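Local coordinates for protein enoyl-CoA hydratase (Bacillus halodurans, PDB 3LKE) that probably adds water across the double bond of enoyl-CoA thioesters through a crotonase-type fold, at residues P22-L28 with Y61-R67; G33-L37 with V89-C93; S100-T104 with I212-K216; R130-E136 with G169-E175; H139-I143 with I247-L251. All blocks are in the same frame, centred on the assembly; numbering follows the deposited sequence.

Contact 1: P22-L28 with Y61-R67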
# COMPACT_ATOMS: atom_id res chain seq x y z
N PRO A 22 -19.37 4.09 31.81
CA PRO A 22 -19.17 2.77 32.43
C PRO A 22 -20.36 1.84 32.26
O PRO A 22 -20.17 0.63 32.18
CB PRO A 22 -18.99 3.10 33.92
CG PRO A 22 -18.82 4.57 34.02
CD PRO A 22 -19.38 5.19 32.77
N GLU A 23 -21.57 2.39 32.25
CA GLU A 23 -22.76 1.57 32.09
C GLU A 23 -22.62 0.64 30.90
O GLU A 23 -22.89 -0.56 30.99
CB GLU A 23 -23.99 2.44 31.90
CG GLU A 23 -25.23 1.65 31.53
CD GLU A 23 -26.43 2.52 31.20
OE1 GLU A 23 -26.26 3.75 31.03
OE2 GLU A 23 -27.55 1.96 31.10
N LYS A 24 -22.18 1.21 29.78
CA LYS A 24 -22.04 0.44 28.54
C LYS A 24 -20.58 0.08 28.21
O LYS A 24 -20.26 -0.27 27.07
CB LYS A 24 -22.66 1.22 27.38
CG LYS A 24 -24.19 1.29 27.42
CD LYS A 24 -24.75 1.78 26.09
CE LYS A 24 -26.29 1.78 26.08
NZ LYS A 24 -26.89 2.17 24.76
N LYS A 25 -19.70 0.15 29.21
CA LYS A 25 -18.28 -0.13 29.00
C LYS A 25 -17.73 0.65 27.79
O LYS A 25 -17.05 0.09 26.93
CB LYS A 25 -18.02 -1.63 28.81
CG LYS A 25 -18.53 -2.54 29.95
CD LYS A 25 -17.98 -2.16 31.30
CE LYS A 25 -18.20 -3.26 32.34
NZ LYS A 25 -19.47 -3.99 32.09
N ASN A 26 -18.04 1.95 27.76
CA ASN A 26 -17.57 2.84 26.69
C ASN A 26 -18.06 2.40 25.31
O ASN A 26 -17.40 2.63 24.29
CB ASN A 26 -16.04 2.97 26.72
CG ASN A 26 -15.55 3.80 27.90
OD1 ASN A 26 -16.35 4.41 28.63
ND2 ASN A 26 -14.24 3.82 28.11
N GLY A 27 -19.24 1.79 25.28
CA GLY A 27 -19.86 1.35 24.03
C GLY A 27 -20.28 2.53 23.19
O GLY A 27 -20.44 3.65 23.69
N LEU A 28 -20.45 2.28 21.89
CA LEU A 28 -20.76 3.35 20.96
C LEU A 28 -22.25 3.40 20.65
O LEU A 28 -22.80 2.46 20.08
CB LEU A 28 -19.96 3.17 19.66
CG LEU A 28 -18.46 2.92 19.85
CD1 LEU A 28 -17.77 2.77 18.49
CD2 LEU A 28 -17.84 4.04 20.63
N TYR A 61 -11.28 -1.44 30.30
CA TYR A 61 -11.62 -1.46 28.88
C TYR A 61 -11.31 -0.14 28.21
O TYR A 61 -11.41 0.92 28.82
CB TYR A 61 -13.11 -1.76 28.71
CG TYR A 61 -13.99 -0.98 29.67
CD1 TYR A 61 -14.44 0.30 29.35
CD2 TYR A 61 -14.35 -1.52 30.90
CE1 TYR A 61 -15.24 1.02 30.23
CE2 TYR A 61 -15.14 -0.81 31.78
CZ TYR A 61 -15.59 0.46 31.45
OH TYR A 61 -16.37 1.16 32.35
N PHE A 62 -10.94 -0.18 26.93
CA PHE A 62 -10.92 1.05 26.16
C PHE A 62 -12.32 1.33 25.64
O PHE A 62 -12.90 2.38 25.92
CB PHE A 62 -9.96 0.98 24.97
CG PHE A 62 -10.01 2.21 24.13
CD1 PHE A 62 -9.40 3.37 24.56
CD2 PHE A 62 -10.68 2.22 22.91
CE1 PHE A 62 -9.44 4.52 23.81
CE2 PHE A 62 -10.73 3.37 22.15
CZ PHE A 62 -10.11 4.52 22.60
N SER A 63 -12.85 0.41 24.84
CA SER A 63 -14.23 0.51 24.35
C SER A 63 -14.76 -0.84 23.89
O SER A 63 -14.13 -1.55 23.10
CB SER A 63 -14.36 1.53 23.22
OG SER A 63 -15.67 1.50 22.66
N SER A 64 -15.94 -1.18 24.38
CA SER A 64 -16.59 -2.42 23.99
C SER A 64 -17.20 -2.34 22.58
O SER A 64 -17.68 -3.34 22.06
CB SER A 64 -17.67 -2.79 25.02
OG SER A 64 -18.66 -1.79 25.09
N GLY A 65 -17.16 -1.16 21.97
CA GLY A 65 -17.69 -0.99 20.63
C GLY A 65 -19.21 -0.91 20.67
O GLY A 65 -19.79 -0.83 21.75
N PRO A 66 -19.86 -0.94 19.50
CA PRO A 66 -21.32 -0.96 19.48
C PRO A 66 -21.83 -2.20 20.21
O PRO A 66 -21.40 -3.31 19.88
CB PRO A 66 -21.66 -1.04 17.99
CG PRO A 66 -20.43 -0.55 17.28
CD PRO A 66 -19.28 -0.98 18.14
N ARG A 67 -22.73 -2.03 21.18
CA ARG A 67 -23.19 -3.14 22.00
C ARG A 67 -24.12 -4.07 21.23
O ARG A 67 -24.98 -3.61 20.49
CB ARG A 67 -23.93 -2.62 23.24
CG ARG A 67 -23.06 -1.83 24.22
CD ARG A 67 -23.33 -2.29 25.64
NE ARG A 67 -22.81 -3.64 25.85
CZ ARG A 67 -21.65 -3.91 26.46
NH1 ARG A 67 -20.90 -2.93 26.93
NH2 ARG A 67 -21.26 -5.17 26.60
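Tyr61 lays its ring against the backbone of Lys25, joining two loops of the crotonase fold: residues 22-28 link strand 14-19 to helix 30-45, and residues 61-67 lead from strand 51-56 to helix 68-76. In relatives the second loop usually supplies one N-H of the oxyanion hole, and its footing on the first is made largely of backbone carbonyls. Lys25 CA makes a CH-pi contact over one ring face, 3.8 Å from the Tyr61 centroid. The Asn26 amide meets the ring edge, with its plane turned 82° from the ring. Replaced by an alanine, Tyr61 would probably open a gap under Lys25 and beside the Asn26 amide. That amide is also pinned by its polar ends: ND2 of Asn26 donates to Phe62 O at 2.9 Å with the oxygen in the amide plane, while OD1 accepts from Tyr21 N.

Next come the two serines. Ser63 OG, anti to its own nitrogen (chi1 173°), gives its proton to Asn26 O at 2.6 Å and accepts from Gly65 N, forming an ST turn. Ser64 N donates to Lys25 O at 3.1 Å.

Farther out, Arg67 folds at chi2 and chi3 to bring NH1 within 2.7 Å of Lys24 O. The oxygen lies in the guanidinium plane, but the donor stands above the carbonyl plane and the bond is bent. The ammonium of Lys24 turns away to Asp70 and Asp29. In the last link, Leu28 N donates to Gly65 O at 3.2 Å.

Contact 2: G33-L37 with V89-C93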
# COMPACT_ATOMS: atom_id res chain seq x y z
N GLY A 33 -21.63 9.04 20.92
CA GLY A 33 -21.13 9.51 19.64
C GLY A 33 -21.29 11.00 19.51
O GLY A 33 -20.37 11.71 19.10
N THR A 34 -22.45 11.50 19.89
CA THR A 34 -22.73 12.93 19.77
C THR A 34 -21.76 13.77 20.60
O THR A 34 -21.29 14.81 20.15
CB THR A 34 -24.18 13.24 20.17
OG1 THR A 34 -25.07 12.53 19.29
CG2 THR A 34 -24.44 14.73 20.08
N SER A 35 -21.48 13.32 21.82
CA SER A 35 -20.59 14.05 22.71
C SER A 35 -19.15 13.94 22.22
O SER A 35 -18.36 14.88 22.29
CB SER A 35 -20.71 13.51 24.13
OG SER A 35 -22.03 13.73 24.63
N LEU A 36 -18.82 12.76 21.70
CA LEU A 36 -17.50 12.53 21.16
C LEU A 36 -17.25 13.44 19.95
O LEU A 36 -16.21 14.08 19.86
CB LEU A 36 -17.34 11.06 20.77
CG LEU A 36 -16.02 10.69 20.10
CD1 LEU A 36 -14.83 11.03 20.98
CD2 LEU A 36 -16.04 9.22 19.75
N LEU A 37 -18.22 13.50 19.04
CA LEU A 37 -18.09 14.34 17.86
C LEU A 37 -17.84 15.79 18.26
O LEU A 37 -16.95 16.46 17.73
CB LEU A 37 -19.35 14.24 17.00
CG LEU A 37 -19.38 15.06 15.72
CD1 LEU A 37 -18.17 14.75 14.82
CD2 LEU A 37 -20.68 14.79 14.98
N VAL A 89 -23.63 9.93 13.07
CA VAL A 89 -22.82 10.57 14.09
C VAL A 89 -21.46 9.88 14.21
O VAL A 89 -20.42 10.53 14.24
CB VAL A 89 -23.53 10.57 15.46
CG1 VAL A 89 -22.65 11.21 16.52
CG2 VAL A 89 -24.86 11.32 15.36
N LEU A 90 -21.46 8.55 14.25
CA LEU A 90 -20.20 7.82 14.41
C LEU A 90 -19.32 7.92 13.17
O LEU A 90 -18.10 8.01 13.29
CB LEU A 90 -20.45 6.37 14.80
CG LEU A 90 -21.14 6.15 16.16
CD1 LEU A 90 -21.39 4.67 16.40
CD2 LEU A 90 -20.33 6.76 17.30
N ASN A 91 -19.91 7.92 11.98
CA ASN A 91 -19.08 8.15 10.78
C ASN A 91 -18.44 9.53 10.82
O ASN A 91 -17.29 9.71 10.42
CB ASN A 91 -19.89 7.98 9.49
CG ASN A 91 -20.23 6.54 9.20
OD1 ASN A 91 -19.62 5.62 9.76
ND2 ASN A 91 -21.20 6.34 8.31
N HIS A 92 -19.18 10.53 11.30
CA HIS A 92 -18.58 11.84 11.40
C HIS A 92 -17.43 11.90 12.40
O HIS A 92 -16.43 12.57 12.16
CB HIS A 92 -19.62 12.93 11.67
CG HIS A 92 -20.23 13.48 10.42
ND1 HIS A 92 -19.55 14.34 9.58
CD2 HIS A 92 -21.43 13.25 9.84
CE1 HIS A 92 -20.32 14.64 8.55
NE2 HIS A 92 -21.47 13.99 8.68
N CYS A 93 -17.55 11.18 13.52
CA CYS A 93 -16.42 11.06 14.43
C CYS A 93 -15.18 10.55 13.69
O CYS A 93 -14.10 11.11 13.81
CB CYS A 93 -16.73 10.12 15.58
SG CYS A 93 -17.95 10.79 16.74
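Gly33 faces Leu90, and Leu37 faces Cys93, where two helices run side by side with their axes 8.8 Å apart and their directions only 29° from parallel. The backbones come closest at the second pair, with CA of Leu37 and CA of Cys93 separated by 5.0 Å. Gly33 illustrates how a missing side chain permits such proximity: a beta carbon there would collide with Leu90 CD2, which instead rests on Gly33 CA at 3.7 Å. Beside it, Val89 directs CG1, the branch anti to its nitrogen (chi1 179°), onto the same backbone, 3.3 Å from Gly33 C. Both valine methyls also reach Thr34 OG1, which is hydrogen-bonded to Ala30 O.

Cys93 fills the middle. Its SG lies 3.5 Å from Gly33 O, 3.7 Å from Leu37 CB and also against Leu36 CG. Leu37 crosses to the other helix, spreading both methyls over His92 CB, with CD1 continuing onto the backbone between His92 and Cys93. The interface is mostly apolar, and no hydrogen bond crosses it.

Helix 30-45 also presses Leu36 onto Val6 of strand 6-10 and onto Met119, while helix 81-98 packs Leu90 on Leu28 and Leu147 and sets Cys93 on Ile40, farther along helix 30-45.

Contact 3: S100-T104 with I212-K216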
# COMPACT_ATOMS: atom_id res chain seq x y z
N SER A 100 -8.40 15.77 11.13
CA SER A 100 -7.86 16.69 12.13
C SER A 100 -6.51 17.24 11.69
O SER A 100 -5.66 16.50 11.20
CB SER A 100 -7.68 15.99 13.47
OG SER A 100 -7.08 16.87 14.42
N PRO A 101 -6.30 18.56 11.86
CA PRO A 101 -5.00 19.20 11.62
C PRO A 101 -4.00 18.98 12.76
O PRO A 101 -2.80 19.24 12.60
CB PRO A 101 -5.36 20.69 11.54
CG PRO A 101 -6.56 20.82 12.45
CD PRO A 101 -7.34 19.54 12.25
N LYS A 102 -4.49 18.48 13.89
CA LYS A 102 -3.66 18.23 15.06
C LYS A 102 -3.10 16.82 15.00
O LYS A 102 -3.68 15.95 14.33
CB LYS A 102 -4.49 18.37 16.34
CG LYS A 102 -5.42 19.56 16.34
CD LYS A 102 -4.63 20.84 16.22
CE LYS A 102 -5.54 22.07 16.27
NZ LYS A 102 -4.73 23.32 16.28
N VAL A 103 -2.00 16.58 15.69
CA VAL A 103 -1.50 15.22 15.80
C VAL A 103 -2.49 14.45 16.67
O VAL A 103 -2.82 14.87 17.78
CB VAL A 103 -0.10 15.13 16.43
CG1 VAL A 103 0.28 13.68 16.64
CG2 VAL A 103 0.94 15.86 15.56
N THR A 104 -2.96 13.31 16.17
CA THR A 104 -3.98 12.54 16.87
C THR A 104 -3.42 11.21 17.37
O THR A 104 -2.78 10.46 16.63
CB THR A 104 -5.20 12.31 15.95
OG1 THR A 104 -4.76 11.68 14.74
CG2 THR A 104 -5.86 13.63 15.62
N ILE A 212 2.69 21.37 10.67
CA ILE A 212 2.13 20.07 10.99
C ILE A 212 0.82 19.84 10.23
O ILE A 212 0.60 18.76 9.67
CB ILE A 212 1.91 19.92 12.52
CG1 ILE A 212 3.27 19.73 13.21
CG2 ILE A 212 0.95 18.76 12.81
CD1 ILE A 212 3.27 20.04 14.70
N ALA A 213 -0.03 20.87 10.19
CA ALA A 213 -1.29 20.79 9.47
C ALA A 213 -1.05 20.63 7.96
O ALA A 213 -1.72 19.83 7.33
CB ALA A 213 -2.13 22.02 9.72
N ALA A 214 -0.13 21.42 7.41
CA ALA A 214 0.21 21.34 5.99
C ALA A 214 0.73 19.95 5.65
O ALA A 214 0.41 19.39 4.59
CB ALA A 214 1.26 22.38 5.63
N THR A 215 1.55 19.41 6.54
CA THR A 215 2.16 18.10 6.35
C THR A 215 1.09 17.02 6.29
O THR A 215 1.09 16.17 5.39
CB THR A 215 3.18 17.79 7.47
OG1 THR A 215 4.28 18.71 7.38
CG2 THR A 215 3.72 16.36 7.34
N LYS A 216 0.16 17.05 7.24
CA LYS A 216 -0.93 16.09 7.23
C LYS A 216 -1.79 16.20 5.97
O LYS A 216 -2.15 15.19 5.36
CB LYS A 216 -1.78 16.23 8.50
CG LYS A 216 -1.04 15.78 9.74
CD LYS A 216 -2.00 15.75 10.95
CE LYS A 216 -3.08 14.69 10.77
NZ LYS A 216 -3.76 14.42 12.08
O HOH W 1 -5.88 12.47 12.34
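Lys216 stretches its end over the carbonyls of Ser100 and Lys102, so that CE passes 3.2 Å from Ser100 O before NZ reaches its partners. A single bend in the chain, at chi3 (65°), steers the ammonium to the start of strand 103-108. There NZ donates to Lys102 O at 2.7 Å, tilted 30° from that carbonyl plane, and to Ser100 O at 3.0 Å, standing above the carbonyl plane by 39°. A water accepts a further bond from Lys216 NZ and is itself hydrogen-bonded to Thr104 OG1, 2.8 Å away. Asp124 adds a salt bridge to the same nitrogen, and its backbone N is bonded to Thr104 OG1, so the threonine joins the surroundings of the ammonium indirectly.

The carbonyls are presented by a turn that is itself braced. Ser100 OG accepts from Lys102 N at 3.1 Å, an ST turn, and is bonded to Asn44 as well.

Apolar contacts flank the lysine. Pro101 CB meets Ala213 CB at 3.9 Å, and the Pro101 carbonyl oxygen lies over Ala213 CA and Ile212 CG2. The same CG2 of Ile212 touches Val103 CG2 at 4.0 Å, the two side chains crossing at about a right angle. Helix 209-220 is thereby held against the start of strand 103-108, an inner strand of the main sheet; the same helix also meets the second subunit, where Lys216 packs on Tyr159.

A buried ammonium is costly unless compensated. Lys216, hydrogen-bonded to carbonyls before strand 103-108 and ion-paired with Asp124 at the start of the next strand, 125-129, probably stays protonated.

Contact 4: R130-E136 with G169-E175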
# COMPACT_ATOMS: atom_id res chain seq x y z
N ARG A 130 0.17 -3.44 27.02
CA ARG A 130 0.37 -4.86 26.74
C ARG A 130 -0.91 -5.70 26.92
O ARG A 130 -1.15 -6.64 26.17
CB ARG A 130 1.49 -5.42 27.62
CG ARG A 130 1.71 -6.92 27.50
CD ARG A 130 2.56 -7.27 26.29
NE ARG A 130 3.77 -6.45 26.25
CZ ARG A 130 4.63 -6.43 25.23
NH1 ARG A 130 4.41 -7.17 24.17
NH2 ARG A 130 5.70 -5.65 25.29
N ARG A 131 -1.72 -5.35 27.91
CA ARG A 131 -2.87 -6.17 28.27
C ARG A 131 -4.08 -5.94 27.37
O ARG A 131 -5.08 -6.65 27.47
CB ARG A 131 -3.26 -5.97 29.73
CG ARG A 131 -3.64 -4.56 30.08
CD ARG A 131 -4.06 -4.44 31.54
NE ARG A 131 -4.33 -3.06 31.90
CZ ARG A 131 -5.52 -2.47 31.78
NH1 ARG A 131 -6.55 -3.17 31.33
NH2 ARG A 131 -5.67 -1.20 32.13
N ALA A 132 -4.00 -4.94 26.49
CA ALA A 132 -5.09 -4.66 25.56
C ALA A 132 -5.41 -5.89 24.70
O ALA A 132 -4.51 -6.58 24.22
CB ALA A 132 -4.74 -3.48 24.69
N LYS A 133 -6.70 -6.13 24.50
CA LYS A 133 -7.18 -7.20 23.63
C LYS A 133 -8.10 -6.59 22.57
O LYS A 133 -8.70 -5.55 22.81
CB LYS A 133 -7.94 -8.26 24.43
CG LYS A 133 -7.06 -9.18 25.27
CD LYS A 133 -6.33 -10.20 24.41
CE LYS A 133 -5.67 -11.29 25.25
NZ LYS A 133 -4.62 -10.73 26.16
N PHE A 134 -8.20 -7.27 21.43
CA PHE A 134 -8.86 -6.74 20.25
C PHE A 134 -9.73 -7.81 19.60
O PHE A 134 -9.43 -8.99 19.71
CB PHE A 134 -7.80 -6.28 19.24
CG PHE A 134 -6.85 -5.25 19.78
CD1 PHE A 134 -7.12 -3.90 19.63
CD2 PHE A 134 -5.70 -5.63 20.45
CE1 PHE A 134 -6.26 -2.94 20.12
CE2 PHE A 134 -4.83 -4.68 20.96
CZ PHE A 134 -5.12 -3.32 20.79
N LEU A 135 -10.79 -7.38 18.93
CA LEU A 135 -11.73 -8.31 18.30
C LEU A 135 -12.41 -7.67 17.09
O LEU A 135 -12.84 -6.53 17.15
CB LEU A 135 -12.78 -8.76 19.32
CG LEU A 135 -13.85 -9.76 18.86
CD1 LEU A 135 -13.22 -11.09 18.49
CD2 LEU A 135 -14.91 -9.95 19.95
N GLU A 136 -12.50 -8.42 15.99
CA GLU A 136 -13.26 -8.03 14.82
C GLU A 136 -14.23 -9.18 14.55
O GLU A 136 -13.81 -10.23 14.06
CB GLU A 136 -12.34 -7.85 13.62
CG GLU A 136 -11.18 -6.91 13.89
CD GLU A 136 -11.59 -5.46 13.86
OE1 GLU A 136 -12.78 -5.17 13.61
OE2 GLU A 136 -10.72 -4.59 14.07
N GLY A 169 -12.03 -14.20 13.32
CA GLY A 169 -12.83 -13.59 14.36
C GLY A 169 -12.38 -13.94 15.77
O GLY A 169 -13.20 -14.18 16.66
N LYS A 170 -11.07 -13.96 15.98
CA LYS A 170 -10.53 -14.33 17.29
C LYS A 170 -10.13 -13.10 18.09
O LYS A 170 -9.70 -12.10 17.54
CB LYS A 170 -9.32 -15.24 17.12
CG LYS A 170 -9.62 -16.55 16.43
CD LYS A 170 -8.44 -17.51 16.49
CE LYS A 170 -7.25 -17.01 15.68
NZ LYS A 170 -6.57 -15.87 16.35
N LEU A 171 -10.29 -13.18 19.41
CA LEU A 171 -9.69 -12.19 20.29
C LEU A 171 -8.19 -12.24 20.06
O LEU A 171 -7.58 -13.31 20.15
CB LEU A 171 -10.00 -12.49 21.75
CG LEU A 171 -11.20 -11.78 22.37
CD1 LEU A 171 -11.68 -12.54 23.62
CD2 LEU A 171 -10.86 -10.33 22.70
N PHE A 172 -7.57 -11.11 19.73
CA PHE A 172 -6.14 -11.12 19.50
C PHE A 172 -5.40 -10.12 20.37
O PHE A 172 -5.97 -9.16 20.87
CB PHE A 172 -5.78 -10.97 18.00
CG PHE A 172 -6.28 -9.71 17.35
CD1 PHE A 172 -7.55 -9.65 16.79
CD2 PHE A 172 -5.45 -8.59 17.22
CE1 PHE A 172 -8.01 -8.50 16.17
CE2 PHE A 172 -5.90 -7.44 16.59
CZ PHE A 172 -7.18 -7.39 16.06
N THR A 173 -4.10 -10.36 20.55
CA THR A 173 -3.31 -9.65 21.53
C THR A 173 -2.75 -8.35 20.97
O THR A 173 -2.72 -8.13 19.76
CB THR A 173 -2.11 -10.49 21.97
OG1 THR A 173 -1.27 -10.73 20.84
CG2 THR A 173 -2.56 -11.81 22.56
N SER A 174 -2.26 -7.52 21.88
CA SER A 174 -1.53 -6.32 21.50
C SER A 174 -0.32 -6.68 20.63
O SER A 174 0.01 -5.97 19.69
CB SER A 174 -1.08 -5.57 22.76
OG SER A 174 -0.34 -6.43 23.61
N GLU A 175 0.34 -7.79 20.95
CA GLU A 175 1.49 -8.21 20.15
C GLU A 175 1.07 -8.44 18.70
O GLU A 175 1.76 -8.03 17.77
CB GLU A 175 2.13 -9.48 20.72
CG GLU A 175 3.26 -9.20 21.71
CD GLU A 175 4.43 -8.48 21.07
OE1 GLU A 175 4.86 -8.89 19.97
OE2 GLU A 175 4.93 -7.50 21.67
O HOH W 2 -2.90 -8.71 24.81
O HOH W 3 -10.75 -10.51 15.62
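Phe134 and Phe172 form an antiparallel hydrogen-bonded pair, and the contacts around them sort into backbone, aromatic and polar layers. Phe172 N donates to Phe134 O at 2.8 Å, and Phe134 N returns a bond to Phe172 O at 3.0 Å. CA-H...O contacts extend this register, among them Leu171 CA to Phe134 O and Gly169 CA to Glu136 O.

The aromatic contact is not a true stack. The ring planes are nearly parallel, 22° apart, but slid so that they barely overlap, and it is Phe134 CB that sits over the Phe172 face, 3.6 Å from its centroid. Phe172 CG stands between its own nitrogen and carbonyl carbon (chi1 59°), which swings the ring back across the pair. The edge of the Phe134 ring is directed at Phe172 O and at Ser174. On the reverse side of the ladder, Leu171 CD2 touches Leu135 CB and Lys133 CB.

Polar bonds close the far end. Ser174 OG donates to Arg130 O at 2.7 Å. A water gathers Arg130 O, Ala132 O, Lys133 NZ and Ser174 N. Arg130 NH1 makes a salt bridge with Glu175 OE2, 2.6 Å, through the anti lone pair, guanidinium and carboxylate lying nearly coplanar; NE of the arginine is held by Glu188.

Strand 133-135 is the middle of a three-stranded sheet, between strand 111-113 and the short, weakly bonded strand 172-173. Thr173 N-caps helix 174-180 through Glu176 N, Phe134 meets Phe117 of helix 115-118 edge-to-face, and Phe172 touches both Leu165 of helix 159-168 and Ala177.

Contact 5: H139-I143 with I247-L251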
# COMPACT_ATOMS: atom_id res chain seq x y z
N HIS A 139 -17.84 -11.30 10.94
CA HIS A 139 -18.12 -12.53 10.18
C HIS A 139 -19.19 -13.38 10.87
O HIS A 139 -20.17 -13.80 10.25
CB HIS A 139 -16.83 -13.35 10.00
CG HIS A 139 -16.98 -14.57 9.15
ND1 HIS A 139 -17.21 -14.51 7.79
CD2 HIS A 139 -16.90 -15.89 9.45
CE1 HIS A 139 -17.27 -15.73 7.29
NE2 HIS A 139 -17.08 -16.59 8.28
N LYS A 140 -19.01 -13.62 12.16
CA LYS A 140 -19.98 -14.41 12.91
C LYS A 140 -21.29 -13.65 13.11
O LYS A 140 -22.36 -14.26 13.19
CB LYS A 140 -19.39 -14.85 14.26
CG LYS A 140 -18.20 -15.80 14.13
CD LYS A 140 -17.61 -16.15 15.49
CE LYS A 140 -16.41 -17.09 15.35
NZ LYS A 140 -15.26 -16.45 14.66
N MET A 141 -21.21 -12.32 13.17
CA MET A 141 -22.41 -11.48 13.35
C MET A 141 -23.26 -11.45 12.07
O MET A 141 -24.46 -11.16 12.10
CB MET A 141 -22.03 -10.05 13.79
CG MET A 141 -21.19 -9.94 15.08
SD MET A 141 -20.48 -8.28 15.37
CE MET A 141 -21.98 -7.36 15.62
N GLY A 142 -22.64 -11.74 10.93
CA GLY A 142 -23.35 -11.68 9.67
C GLY A 142 -23.54 -10.26 9.17
O GLY A 142 -24.46 -9.97 8.41
N ILE A 143 -22.65 -9.35 9.60
CA ILE A 143 -22.70 -7.99 9.09
C ILE A 143 -21.42 -7.59 8.36
O ILE A 143 -20.41 -8.30 8.40
CB ILE A 143 -22.98 -6.99 10.20
CG1 ILE A 143 -21.88 -7.03 11.25
CG2 ILE A 143 -24.35 -7.28 10.83
CD1 ILE A 143 -21.91 -5.84 12.19
N ILE A 247 -29.73 -11.46 10.31
CA ILE A 247 -28.96 -10.59 11.18
C ILE A 247 -29.64 -10.50 12.55
O ILE A 247 -28.98 -10.62 13.59
CB ILE A 247 -28.78 -9.18 10.56
CG1 ILE A 247 -27.65 -9.16 9.52
CG2 ILE A 247 -28.46 -8.16 11.64
CD1 ILE A 247 -27.79 -10.14 8.37
N LYS A 248 -30.95 -10.31 12.55
CA LYS A 248 -31.70 -10.31 13.81
C LYS A 248 -31.48 -11.65 14.52
O LYS A 248 -31.18 -11.68 15.72
CB LYS A 248 -33.20 -10.09 13.54
CG LYS A 248 -34.08 -10.09 14.78
CD LYS A 248 -35.53 -9.85 14.38
CE LYS A 248 -36.47 -9.83 15.58
NZ LYS A 248 -36.20 -8.67 16.48
N LYS A 249 -31.63 -12.74 13.78
CA LYS A 249 -31.46 -14.07 14.34
C LYS A 249 -30.07 -14.23 14.95
O LYS A 249 -29.92 -14.77 16.05
CB LYS A 249 -31.69 -15.14 13.26
CG LYS A 249 -31.55 -16.57 13.76
CD LYS A 249 -31.49 -17.55 12.60
CE LYS A 249 -31.67 -18.98 13.09
NZ LYS A 249 -30.82 -19.28 14.27
N ARG A 250 -29.05 -13.75 14.24
CA ARG A 250 -27.68 -13.91 14.70
C ARG A 250 -27.41 -13.08 15.95
O ARG A 250 -26.86 -13.57 16.93
CB ARG A 250 -26.68 -13.57 13.59
CG ARG A 250 -26.47 -14.70 12.61
CD ARG A 250 -25.56 -14.33 11.43
NE ARG A 250 -25.50 -15.43 10.48
CZ ARG A 250 -24.39 -16.09 10.15
NH1 ARG A 250 -23.22 -15.76 10.66
NH2 ARG A 250 -24.47 -17.09 9.28
N LEU A 251 -27.82 -11.81 15.91
CA LEU A 251 -27.66 -10.93 17.06
C LEU A 251 -28.41 -11.48 18.26
O LEU A 251 -27.94 -11.38 19.40
CB LEU A 251 -28.15 -9.52 16.73
CG LEU A 251 -27.32 -8.73 15.72
CD1 LEU A 251 -27.96 -7.39 15.44
CD2 LEU A 251 -25.88 -8.56 16.22
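Arg250 reaches Lys140 because its CG stands anti to its own carbonyl carbon (chi1 -81°) and the chain then runs extended to NE. This carries the guanidinium along the end of helix 138-141, where NH1 of Arg250 donates to Lys140 O at 3.1 Å from well above the carbonyl plane. On the way, Arg250 CD passes 3.4 Å from Met141 O. Gly142, the C-prime residue of a Schellman motif with positive phi, lies alongside; a beta carbon on it would run into Arg250 CD.

Apolar contacts complete the interface. Ile247 CD1 covers Gly142 O at 3.3 Å, a buried oxygen without a polar partner. Ile247 CG1 also meets Ile143 CG2 at 4.0 Å, and Met141, bent at chi3, brings CE to Leu251 CD2 at 4.1 Å.

The guanidinium is shared with its surroundings: NE forms a salt bridge with Glu246, and NH1 is also bonded to Glu206 O of the third subunit. A leucine at Arg250 would probably leave Glu246 without its cation and remove donors from both Lys140 O and Glu206 O of the third subunit. The cation thus joins carbonyls of two chains, one at a helix end where a positive group would suit the local dipole.

Contacts 1 and 2 share a border, Leu28 CB lying 3.9 Å from Leu90 CD1, and contacts 4 and 5 meet where Gly169 O packs 3.7 Å from Lys140 NZ. Between these pairs, contacts 1 and 4 lie about 16 Å apart, centre to centre. Both adjoin strand 111-113, which leads into helix 115-118; in crotonase relatives this helix start and the loop 61-67 usually provide the two oxyanion-hole N-H groups, so they probably border the active site here. Contacts 3 and 5, with centres about 38 Å apart across the chain, are the two that touch other subunits: Ile212 of contact 3 packs on His139 of the second subunit, a residue belonging to that chain's contact 5.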